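Local coordinates for protein transcriptional activator TenA-1 (Sulfolobus solfataricus P2, PDB 2QZC) that probably acts as a TenA-type enzyme of thiamin metabolism, with a heme oxygenase-like all-helical fold, despite its name as a transcriptional activator, at residues Asn13-Leu18 against Asn194-Glu199; Lys21-Glu26 against Tyr141-Asp146; His25-Lys30 against Asp39-Tyr44; Glu53-Ala58 against Thr135-Gly140. One frame throughout, in Å; residues are numbered along the deposited sequence.

Contact 1 (Asn13-Leu18 against Asn194-Glu199); sequences NGVGEL and NSVRFE. With IMD (imidazole), chain C.
The guanidinium of Arg-197 presents one face to Leu-18, whose CD1 sits over the middle of the group, 4.0 Å from Arg-197 CZ. The other methyl, CD2, lies nearer the NH1 corner. Arg-197 leans out from helix 186-208 with its chain extended from CG to NE, and it crosses the leucine at a slant. The second flat group, a bound imidazole probably from the crystallisation liquor, is met from the far end of the helical segment: its N1 donates to Glu-199 OE2 at 2.8 Å, with an N-H...O angle of 163°. Tyr-115 also bonds to this carboxylate oxygen.

Between the two flat groups Val-196 faces the turn with both branches. CG1, anti to the valine's own backbone N (chi1 175°), comes 3.8 Å from Leu-18 CB, while CG2 only grazes Val-15 CG1 at 4.3 Å. A type II' turn from Val-15 to Leu-18, with Gly-16 at positive phi, folds both apolar residues back onto the helix.

No hydrogen bond spans the two segments. Between them the contact is van der Waals, with Leu-18 lying over an exposed guanidinium, while the polar chemistry of Glu-199 is directed to the imidazole and Tyr-115.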
# COMPACT_ATOMS: atom_id res chain seq x y z
N ASN A 13 -12.52 -16.31 20.85
CA ASN A 13 -13.46 -16.88 21.83
C ASN A 13 -14.89 -16.41 21.55
O ASN A 13 -15.85 -17.19 21.71
CB ASN A 13 -12.98 -16.61 23.28
CG ASN A 13 -11.70 -17.39 23.63
OD1 ASN A 13 -11.44 -18.46 23.08
ND2 ASN A 13 -10.92 -16.87 24.57
N GLY A 14 -15.04 -15.18 21.07
CA GLY A 14 -16.34 -14.65 20.73
C GLY A 14 -17.09 -15.28 19.58
O GLY A 14 -18.33 -15.12 19.47
N VAL A 15 -16.39 -16.01 18.71
CA VAL A 15 -17.09 -16.73 17.63
C VAL A 15 -17.53 -18.13 18.02
O VAL A 15 -18.17 -18.83 17.21
CB VAL A 15 -16.25 -16.77 16.29
CG1 VAL A 15 -15.71 -15.38 15.94
CG2 VAL A 15 -15.10 -17.75 16.34
N GLY A 16 -17.18 -18.59 19.23
CA GLY A 16 -17.60 -19.90 19.70
C GLY A 16 -17.19 -21.05 18.80
O GLY A 16 -16.04 -21.11 18.34
N GLU A 17 -18.15 -21.93 18.51
CA GLU A 17 -17.89 -23.12 17.70
C GLU A 17 -17.49 -22.84 16.25
O GLU A 17 -16.99 -23.75 15.57
CB GLU A 17 -19.08 -24.08 17.75
CG GLU A 17 -19.33 -24.66 19.14
N LEU A 18 -17.70 -21.62 15.76
CA LEU A 18 -17.34 -21.32 14.37
C LEU A 18 -15.85 -21.40 14.13
O LEU A 18 -15.44 -21.69 13.01
CB LEU A 18 -17.83 -19.91 13.97
CG LEU A 18 -19.32 -19.68 13.89
CD1 LEU A 18 -19.65 -18.17 13.68
CD2 LEU A 18 -19.94 -20.53 12.77
N ASN A 194 -18.63 -12.58 10.79
CA ASN A 194 -18.99 -12.68 9.36
C ASN A 194 -17.82 -13.18 8.53
O ASN A 194 -18.01 -14.06 7.67
CB ASN A 194 -19.59 -11.39 8.78
CG ASN A 194 -21.06 -11.24 9.06
OD1 ASN A 194 -21.71 -12.19 9.56
ND2 ASN A 194 -21.62 -10.06 8.75
N SER A 195 -16.61 -12.66 8.78
CA SER A 195 -15.44 -13.16 8.06
C SER A 195 -15.19 -14.65 8.29
O SER A 195 -14.88 -15.40 7.34
CB SER A 195 -14.21 -12.34 8.37
OG SER A 195 -14.31 -11.05 7.80
N VAL A 196 -15.37 -15.10 9.54
CA VAL A 196 -15.22 -16.53 9.84
C VAL A 196 -16.31 -17.35 9.09
O VAL A 196 -16.01 -18.40 8.52
CB VAL A 196 -15.23 -16.82 11.36
CG1 VAL A 196 -15.21 -18.34 11.63
CG2 VAL A 196 -14.06 -16.11 12.04
N ARG A 197 -17.54 -16.85 9.06
CA ARG A 197 -18.59 -17.54 8.29
C ARG A 197 -18.20 -17.62 6.81
O ARG A 197 -18.41 -18.65 6.16
CB ARG A 197 -19.93 -16.87 8.40
CG ARG A 197 -20.55 -16.94 9.81
CD ARG A 197 -21.97 -16.34 9.79
NE ARG A 197 -22.53 -16.28 11.15
CZ ARG A 197 -23.09 -17.29 11.79
NH1 ARG A 197 -23.16 -18.51 11.28
NH2 ARG A 197 -23.57 -17.05 13.01
N PHE A 198 -17.60 -16.56 6.26
CA PHE A 198 -17.21 -16.59 4.87
C PHE A 198 -16.06 -17.59 4.63
O PHE A 198 -16.00 -18.20 3.56
CB PHE A 198 -16.81 -15.20 4.36
CG PHE A 198 -17.95 -14.25 4.18
CD1 PHE A 198 -18.96 -14.58 3.29
CD2 PHE A 198 -17.93 -12.97 4.70
CE1 PHE A 198 -20.02 -13.69 3.05
CE2 PHE A 198 -18.96 -12.11 4.52
CZ PHE A 198 -20.02 -12.44 3.68
N GLU A 199 -15.13 -17.71 5.57
CA GLU A 199 -14.04 -18.70 5.44
C GLU A 199 -14.59 -20.11 5.39
O GLU A 199 -14.21 -20.93 4.54
CB GLU A 199 -13.06 -18.55 6.60
CG GLU A 199 -12.19 -17.33 6.53
CD GLU A 199 -11.18 -17.38 5.41
OE1 GLU A 199 -10.92 -18.47 4.84
OE2 GLU A 199 -10.61 -16.31 5.08
N1 IMD C . -9.45 -16.83 2.59
C2 IMD C . -8.22 -16.91 2.12
N3 IMD C . -8.31 -17.22 0.84
C4 IMD C . -9.60 -17.30 0.50
C5 IMD C . -10.35 -17.04 1.62

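Contact 2 (Lys21-Glu26 against Tyr141-Asp146); sequences KYVKHE and YSIVGD
Val-23 is the bump that helix 18-23 presses against helix 127-148, and the hollow that takes it is formed by two neighbouring methyl branches. Its CB stands 4.1 Å from Val-144 CG2 and equally far from Ile-143 CG2, although Ile-143 is modelled in two conformers and that half of the notch is less certain. Val-144 CG2 also projects: it pushes past the side chain to the backbone, 4.0 Å from Val-23 O and about as close to Val-23 CA. The backbones are close here, 6.0 Å between Val-23 CA and Val-144 CA, which brings the methyl against the main chain.

The second fit is aromatic. Tyr-22 has its ring swung anti to the backbone N (chi1 165°), which carries the phenol toward the start of the opposing segment, and Val-23 CG1 lies over one face of that same ring, near the rim. The ring end abuts Tyr-141, with Tyr-22 OH in the plane of the Tyr-141 ring and 3.4 Å from its CD1. The two side chains cross at about a right angle, and this is a packing contact, for the hydroxyls have other partners: Tyr-22 OH bonds to Pro-136 O, and Tyr-141 OH to Tyr-44 OH.

Trp-159 covers Val-144 from helix 154-164. Closely fitted aliphatic groups thus lie next to a tyrosine-lined pocket, where imidazole and glycerol, probably crystallisation additives that may mark the site, approach Tyr-141, an arrangement consistent with the ligand pocket inside the helical bundle of the heme oxygenase-like fold.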
# COMPACT_ATOMS: atom_id res chain seq x y z
N LYS A 21 -14.87 -24.84 13.18
CA LYS A 21 -15.50 -25.15 11.88
C LYS A 21 -14.67 -24.60 10.72
O LYS A 21 -14.70 -25.13 9.62
CB LYS A 21 -16.93 -24.65 11.80
CG LYS A 21 -17.89 -25.47 12.67
CD LYS A 21 -19.31 -24.98 12.61
CE LYS A 21 -20.22 -25.86 13.47
NZ LYS A 21 -21.63 -25.44 13.27
N TYR A 22 -13.95 -23.50 10.98
CA TYR A 22 -13.04 -22.87 10.02
C TYR A 22 -11.67 -23.57 9.99
O TYR A 22 -11.27 -24.12 8.96
CB TYR A 22 -12.91 -21.37 10.37
CG TYR A 22 -11.76 -20.58 9.75
CD1 TYR A 22 -11.28 -20.87 8.49
CD2 TYR A 22 -11.22 -19.48 10.43
CE1 TYR A 22 -10.23 -20.14 7.94
CE2 TYR A 22 -10.19 -18.72 9.87
CZ TYR A 22 -9.74 -19.04 8.60
OH TYR A 22 -8.71 -18.31 8.03
N VAL A 23 -10.94 -23.55 11.10
CA VAL A 23 -9.56 -24.02 11.10
C VAL A 23 -9.40 -25.54 11.13
O VAL A 23 -8.29 -26.02 10.87
CB VAL A 23 -8.69 -23.34 12.17
CG1 VAL A 23 -8.66 -21.81 11.98
CG2 VAL A 23 -9.12 -23.74 13.59
N LYS A 24 -10.47 -26.26 11.43
CA LYS A 24 -10.49 -27.73 11.39
C LYS A 24 -11.53 -28.21 10.37
O LYS A 24 -12.05 -29.32 10.46
CB LYS A 24 -10.77 -28.34 12.78
CG LYS A 24 -9.80 -27.93 13.84
CD LYS A 24 -10.13 -28.59 15.20
CE LYS A 24 -9.00 -28.39 16.22
NZ LYS A 24 -9.30 -29.08 17.48
N HIS A 25 -11.79 -27.39 9.33
CA HIS A 25 -12.75 -27.74 8.29
C HIS A 25 -12.34 -29.04 7.56
O HIS A 25 -11.16 -29.33 7.43
CB HIS A 25 -12.80 -26.60 7.24
CG HIS A 25 -13.98 -26.65 6.34
ND1 HIS A 25 -14.08 -27.48 5.23
CD2 HIS A 25 -15.12 -25.91 6.37
CE1 HIS A 25 -15.26 -27.27 4.66
NE2 HIS A 25 -15.91 -26.33 5.34
N GLU A 26 -13.35 -29.79 7.10
CA GLU A 26 -13.16 -31.00 6.28
C GLU A 26 -12.08 -30.79 5.21
O GLU A 26 -11.22 -31.65 4.99
CB GLU A 26 -14.47 -31.38 5.62
CG GLU A 26 -14.41 -32.58 4.66
CD GLU A 26 -15.75 -32.95 4.06
OE1 GLU A 26 -16.79 -32.33 4.39
OE2 GLU A 26 -15.75 -33.88 3.22
N TYR A 141 -5.06 -18.61 8.59
CA TYR A 141 -4.15 -19.33 7.69
C TYR A 141 -2.79 -19.65 8.35
O TYR A 141 -2.17 -20.66 8.01
CB TYR A 141 -3.99 -18.63 6.35
CG TYR A 141 -5.03 -19.00 5.31
CD1 TYR A 141 -6.41 -19.03 5.62
CD2 TYR A 141 -4.66 -19.34 4.04
CE1 TYR A 141 -7.37 -19.34 4.65
CE2 TYR A 141 -5.61 -19.63 3.07
CZ TYR A 141 -6.95 -19.71 3.37
OH TYR A 141 -7.86 -20.01 2.39
N SER A 142 -2.36 -18.82 9.29
CA SER A 142 -1.14 -19.12 10.06
C SER A 142 -1.31 -20.44 10.82
O SER A 142 -0.42 -21.33 10.77
CB SER A 142 -0.84 -17.98 11.02
OG SER A 142 0.44 -18.18 11.63
N ILE A 143 -2.47 -20.61 11.47
CA ILE A 143 -2.83 -21.80 12.25
C ILE A 143 -2.94 -23.02 11.35
O ILE A 143 -2.47 -24.13 11.66
CB ILE A 143 -4.19 -21.56 13.02
CG1 ILE A 143 -3.93 -20.62 14.19
CG2 ILE A 143 -4.83 -22.87 13.54
CD1 ILE A 143 -5.18 -20.20 14.89
N VAL A 144 -3.63 -22.85 10.25
CA VAL A 144 -3.85 -23.93 9.31
C VAL A 144 -2.54 -24.39 8.68
O VAL A 144 -2.32 -25.60 8.53
CB VAL A 144 -4.89 -23.52 8.23
CG1 VAL A 144 -4.99 -24.55 7.08
CG2 VAL A 144 -6.26 -23.26 8.89
N GLY A 145 -1.69 -23.45 8.31
CA GLY A 145 -0.39 -23.81 7.75
C GLY A 145 0.45 -24.62 8.72
O GLY A 145 1.08 -25.61 8.31
N ASP A 146 0.43 -24.26 10.01
CA ASP A 146 1.18 -25.04 11.03
C ASP A 146 0.68 -26.48 11.13
O ASP A 146 1.46 -27.39 11.48
CB ASP A 146 1.09 -24.41 12.41
CG ASP A 146 1.79 -23.07 12.50
OD1 ASP A 146 2.62 -22.71 11.63
OD2 ASP A 146 1.48 -22.38 13.49

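Contact 3 (His25-Lys30 against Asp39-Tyr44); sequences HEFILK and DIFRYY
Phe-27 does all the touching for its segment, inserting its ring among Tyr-44, Phe-41 and Ile-40 of helix 38-63. The aromatic part comes first. The rings of Phe-27 and Tyr-44 meet obliquely, with centroids 5.1 Å apart and planes at 57°. Phe-27 CZ lies 3.6 Å from Tyr-44 CG, at the root of the tyrosine ring, and Phe-27 CE1 hangs above its face toward the rim. Phe-41 meets the same CZ with its edge, CD1 being 4.2 Å from Phe-27 CZ.

Aliphatic contact adds Ile-40, whose CG2 is 3.9 Å from Phe-27 CE2 in the conformer given, one of two. The Phe-27 ring reaches this far because its CG is anti to the backbone N (chi1 -174°), which spans helix axes that stay 12.2 Å apart. Trp-203 stacks on Phe-27 as well.

No hydrogen bond crosses between the segments. At the start of helix 26-32, His-25, the N-cap residue, accepts from Phe-27 N at ND1 with a length of 3.0 Å, nearly straight and in the imidazole plane, while its NE2 pairs with Asp-204 OD1.

Between the two segments the contact is thus wholly apolar and rests on one phenylalanine. The cap fixes the backbone that carries it, and with ND1 accepting and NE2 facing Asp-204 OD1, the imidazole proton is probably on NE2.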
# COMPACT_ATOMS: atom_id res chain seq x y z
N HIS A 25 -11.79 -27.39 9.33
CA HIS A 25 -12.75 -27.74 8.29
C HIS A 25 -12.34 -29.04 7.56
O HIS A 25 -11.16 -29.33 7.43
CB HIS A 25 -12.80 -26.60 7.24
CG HIS A 25 -13.98 -26.65 6.34
ND1 HIS A 25 -14.08 -27.48 5.23
CD2 HIS A 25 -15.12 -25.91 6.37
CE1 HIS A 25 -15.26 -27.27 4.66
NE2 HIS A 25 -15.91 -26.33 5.34
N GLU A 26 -13.35 -29.79 7.10
CA GLU A 26 -13.16 -31.00 6.28
C GLU A 26 -12.08 -30.79 5.21
O GLU A 26 -11.22 -31.65 4.99
CB GLU A 26 -14.47 -31.38 5.62
CG GLU A 26 -14.41 -32.58 4.66
CD GLU A 26 -15.75 -32.95 4.06
OE1 GLU A 26 -16.79 -32.33 4.39
OE2 GLU A 26 -15.75 -33.88 3.22
N PHE A 27 -12.13 -29.66 4.51
CA PHE A 27 -11.17 -29.35 3.45
C PHE A 27 -9.74 -29.44 4.00
O PHE A 27 -8.86 -30.01 3.35
CB PHE A 27 -11.43 -27.93 2.90
CG PHE A 27 -10.61 -27.55 1.70
CD1 PHE A 27 -9.28 -27.10 1.83
CD2 PHE A 27 -11.16 -27.53 0.43
CE1 PHE A 27 -8.53 -26.68 0.72
CE2 PHE A 27 -10.43 -27.12 -0.68
CZ PHE A 27 -9.10 -26.70 -0.53
N ILE A 28 -9.51 -28.84 5.16
CA ILE A 28 -8.20 -28.84 5.82
C ILE A 28 -7.80 -30.23 6.31
O ILE A 28 -6.64 -30.63 6.17
CB ILE A 28 -8.20 -27.84 6.99
CG1 ILE A 28 -8.27 -26.42 6.38
CG2 ILE A 28 -6.98 -28.03 7.94
CD1 ILE A 28 -8.73 -25.38 7.43
N LEU A 29 -8.75 -30.97 6.89
CA LEU A 29 -8.48 -32.34 7.34
C LEU A 29 -8.06 -33.21 6.17
O LEU A 29 -7.16 -34.05 6.33
CB LEU A 29 -9.71 -32.94 8.03
CG LEU A 29 -10.26 -32.21 9.27
CD1 LEU A 29 -11.49 -32.94 9.91
CD2 LEU A 29 -9.15 -31.94 10.29
N LYS A 30 -8.67 -33.01 5.00
CA LYS A 30 -8.32 -33.77 3.80
C LYS A 30 -6.99 -33.33 3.21
O LYS A 30 -6.31 -34.13 2.56
CB LYS A 30 -9.43 -33.77 2.76
CG LYS A 30 -10.71 -34.42 3.27
CD LYS A 30 -11.78 -34.56 2.21
CE LYS A 30 -11.48 -35.73 1.27
NZ LYS A 30 -11.39 -37.09 1.95
N ASP A 39 -8.13 -31.95 -8.13
CA ASP A 39 -9.06 -31.10 -8.92
C ASP A 39 -9.80 -30.09 -8.01
O ASP A 39 -10.09 -28.96 -8.45
CB ASP A 39 -10.09 -31.89 -9.77
CG ASP A 39 -11.19 -32.58 -8.95
OD1 ASP A 39 -10.85 -33.45 -8.12
OD2 ASP A 39 -12.40 -32.30 -9.14
N ILE A 40 -10.10 -30.51 -6.77
CA ILE A 40 -10.75 -29.62 -5.81
C ILE A 40 -9.75 -28.59 -5.36
O ILE A 40 -10.09 -27.38 -5.24
CB ILE A 40 -11.40 -30.38 -4.66
CG1 ILE A 40 -12.63 -31.13 -5.21
CG2 ILE A 40 -11.80 -29.44 -3.50
CD1 ILE A 40 -13.34 -32.01 -4.21
N PHE A 41 -8.51 -29.00 -5.08
CA PHE A 41 -7.50 -28.02 -4.68
C PHE A 41 -7.23 -27.01 -5.78
O PHE A 41 -7.04 -25.80 -5.51
CB PHE A 41 -6.19 -28.71 -4.30
CG PHE A 41 -5.17 -27.77 -3.71
CD1 PHE A 41 -5.40 -27.18 -2.47
CD2 PHE A 41 -3.96 -27.56 -4.34
CE1 PHE A 41 -4.46 -26.34 -1.92
CE2 PHE A 41 -3.02 -26.71 -3.77
CZ PHE A 41 -3.28 -26.14 -2.54
N ARG A 42 -7.26 -27.44 -7.04
CA ARG A 42 -7.06 -26.54 -8.17
C ARG A 42 -8.18 -25.50 -8.23
O ARG A 42 -7.90 -24.31 -8.38
CB ARG A 42 -7.00 -27.33 -9.48
CG ARG A 42 -6.69 -26.48 -10.64
CD ARG A 42 -6.56 -27.27 -11.96
NE ARG A 42 -6.29 -26.35 -13.06
CZ ARG A 42 -7.20 -25.75 -13.82
NH1 ARG A 42 -8.50 -25.96 -13.66
NH2 ARG A 42 -6.80 -24.92 -14.78
N TYR A 43 -9.42 -25.95 -8.06
CA TYR A 43 -10.59 -25.06 -8.05
C TYR A 43 -10.37 -24.00 -6.95
O TYR A 43 -10.57 -22.77 -7.17
CB TYR A 43 -11.85 -25.85 -7.73
CG TYR A 43 -13.09 -25.02 -7.55
CD1 TYR A 43 -13.34 -24.36 -6.35
CD2 TYR A 43 -14.00 -24.84 -8.59
CE1 TYR A 43 -14.47 -23.60 -6.19
CE2 TYR A 43 -15.16 -24.07 -8.44
CZ TYR A 43 -15.38 -23.43 -7.22
OH TYR A 43 -16.50 -22.66 -7.03
N TYR A 44 -9.98 -24.48 -5.76
CA TYR A 44 -9.71 -23.60 -4.60
C TYR A 44 -8.64 -22.55 -4.93
O TYR A 44 -8.77 -21.34 -4.64
CB TYR A 44 -9.30 -24.42 -3.34
CG TYR A 44 -8.57 -23.60 -2.31
CD1 TYR A 44 -9.28 -22.72 -1.48
CD2 TYR A 44 -7.20 -23.67 -2.18
CE1 TYR A 44 -8.59 -21.92 -0.57
CE2 TYR A 44 -6.51 -22.90 -1.26
CZ TYR A 44 -7.21 -22.01 -0.47
OH TYR A 44 -6.51 -21.21 0.41

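Contact 4 (Glu53-Ala58 against Thr135-Gly140); sequences EDMLRA and TPCMFG
Met-55 leaves its helix with CG anti to the backbone N (chi1 -174°), and its nearly extended chi2 carries the selenium across the gap; the bend at chi3 only turns the terminal methyl CE aside. In Met-138, CG is anti to the carbonyl carbon (chi1 -61°), and a bend at chi2 sets the position of its selenium. The two seleniums lie 4.0 Å apart, Met-55 SE against Met-138 SE, with the side chains crossing obliquely. Cys-137 SG stands anti to its backbone N and comes 4.1 Å from Met-55 SE, but the cysteine has two conformers, so this approach belongs to one of them. Both methionines are selenomethionine, introduced in preparing the protein.

Only the two seleniums and the cysteine sulfur meet between the segments: the nearest CA atoms, Met-55 and Cys-137, remain 9.7 Å apart, and no hydrogen bond crosses. On the second segment the helix is kinked at Pro-136, where N of residues 136 and 137 lacks a bond to the preceding turn.

The polar side of helix 38-63 is braced separately. Arg-57 grips Glu-53 side-on, NE (3.2 Å) and NH2 (3.0 Å) both reaching the one oxygen OE2 within the guanidinium plane, while Arg-57 NH1 bonds to carbonyls of Ser-64 and Gly-66 of the second subunit. Glu-53 OE1 has Arg-100 as a further partner.

Cys-137 borders the bound glycerol and imidazole, with Met-55 and Met-138 packed beside it, a setting consistent with the ligand site at the centre of the TenA helical bundle.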
# COMPACT_ATOMS: atom_id res chain seq x y z
N GLU A 53 -6.07 -10.90 -4.73
CA GLU A 53 -5.91 -9.60 -5.39
C GLU A 53 -6.91 -8.58 -4.81
O GLU A 53 -6.58 -7.42 -4.54
CB GLU A 53 -6.05 -9.71 -6.91
CG GLU A 53 -5.78 -8.36 -7.58
CD GLU A 53 -5.92 -8.35 -9.08
OE1 GLU A 53 -5.78 -9.41 -9.69
OE2 GLU A 53 -6.16 -7.27 -9.66
N ASP A 54 -8.17 -8.98 -4.65
CA ASP A 54 -9.15 -8.07 -4.03
C ASP A 54 -8.80 -7.74 -2.58
O ASP A 54 -8.98 -6.61 -2.13
CB ASP A 54 -10.55 -8.71 -4.08
CG ASP A 54 -11.16 -8.71 -5.46
OD1 ASP A 54 -11.11 -7.66 -6.15
OD2 ASP A 54 -11.75 -9.74 -5.83
N MSE A 55 -8.32 -8.72 -1.84
CA MSE A 55 -7.86 -8.51 -0.43
C MSE A 55 -6.75 -7.46 -0.37
O MSE A 55 -6.76 -6.58 0.49
CB MSE A 55 -7.36 -9.84 0.13
CG MSE A 55 -7.00 -9.83 1.55
SE MSE A 55 -5.74 -11.30 1.99
CE MSE A 55 -4.13 -10.53 1.25
N LEU A 56 -5.81 -7.54 -1.30
CA LEU A 56 -4.71 -6.56 -1.35
C LEU A 56 -5.24 -5.19 -1.70
O LEU A 56 -4.82 -4.16 -1.10
CB LEU A 56 -3.65 -6.98 -2.35
CG LEU A 56 -2.81 -8.19 -1.97
CD1 LEU A 56 -1.98 -8.66 -3.14
CD2 LEU A 56 -1.91 -7.88 -0.81
N ARG A 57 -6.17 -5.11 -2.69
CA ARG A 57 -6.75 -3.81 -3.01
C ARG A 57 -7.48 -3.19 -1.83
O ARG A 57 -7.37 -1.98 -1.53
CB ARG A 57 -7.63 -3.91 -4.25
CG ARG A 57 -6.83 -4.23 -5.51
CD ARG A 57 -7.79 -4.35 -6.69
NE ARG A 57 -7.13 -4.74 -7.94
CZ ARG A 57 -6.48 -3.90 -8.75
NH1 ARG A 57 -6.39 -2.63 -8.46
NH2 ARG A 57 -5.93 -4.33 -9.88
N ALA A 58 -8.24 -4.01 -1.12
CA ALA A 58 -8.95 -3.56 0.09
C ALA A 58 -7.97 -3.11 1.19
O ALA A 58 -8.17 -2.05 1.79
CB ALA A 58 -9.87 -4.70 0.58
N THR A 135 -8.60 -10.09 9.81
CA THR A 135 -7.83 -10.93 10.75
C THR A 135 -8.13 -12.43 10.62
O THR A 135 -7.19 -13.20 10.62
CB THR A 135 -7.97 -10.41 12.17
OG1 THR A 135 -7.39 -9.10 12.21
CG2 THR A 135 -7.20 -11.31 13.15
N PRO A 136 -9.41 -12.85 10.44
CA PRO A 136 -9.62 -14.31 10.30
C PRO A 136 -8.84 -14.98 9.17
O PRO A 136 -8.23 -16.04 9.38
CB PRO A 136 -11.14 -14.40 10.11
CG PRO A 136 -11.65 -13.22 10.91
CD PRO A 136 -10.70 -12.13 10.57
N CYS A 137 -8.81 -14.37 8.00
CA CYS A 137 -8.07 -14.89 6.88
C CYS A 137 -6.57 -15.00 7.20
O CYS A 137 -5.95 -16.04 7.01
CB CYS A 137 -8.28 -13.95 5.71
SG CYS A 137 -7.25 -14.29 4.38
N MSE A 138 -6.02 -13.93 7.74
CA MSE A 138 -4.57 -13.89 7.96
C MSE A 138 -4.13 -14.76 9.11
O MSE A 138 -3.26 -15.63 8.94
CB MSE A 138 -4.13 -12.44 8.17
CG MSE A 138 -4.41 -11.52 6.98
SE MSE A 138 -3.55 -12.03 5.28
CE MSE A 138 -1.74 -11.92 5.82
N PHE A 139 -4.76 -14.59 10.24
CA PHE A 139 -4.40 -15.34 11.44
C PHE A 139 -4.77 -16.81 11.30
O PHE A 139 -3.98 -17.69 11.64
CB PHE A 139 -5.05 -14.73 12.71
CG PHE A 139 -4.57 -15.37 14.01
CD1 PHE A 139 -3.39 -14.94 14.56
CD2 PHE A 139 -5.30 -16.38 14.62
CE1 PHE A 139 -2.94 -15.50 15.73
CE2 PHE A 139 -4.83 -16.97 15.79
CZ PHE A 139 -3.65 -16.53 16.32
N GLY A 140 -5.96 -17.09 10.76
CA GLY A 140 -6.41 -18.44 10.61
C GLY A 140 -5.52 -19.22 9.68
O GLY A 140 -5.24 -20.39 9.94

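Contacts 1, 2 and 4 converge on one pocket, which the bound imidazole, though probably from the crystallisation liquor, may mark. Glu-199 of contact 1 packs on both others, its CB 3.5 Å from Tyr-22 CD1 and its OE2 3.4 Å from Cys-137 CB, and the imidazole that it binds is also held by Asp-48. Contacts 2 and 4 share helix 127-148 and are tied by Tyr-22 OH to Pro-136 O (2.7 Å). Contact 3 continues contact 2 along the chain through His-25 and Glu-26 and adds a probable hydrogen bond of 2.7 Å between Tyr-44 OH and Tyr-141 OH. Contacts 3 and 4 both use helix 38-63, yet their centres lie about 19 Å apart.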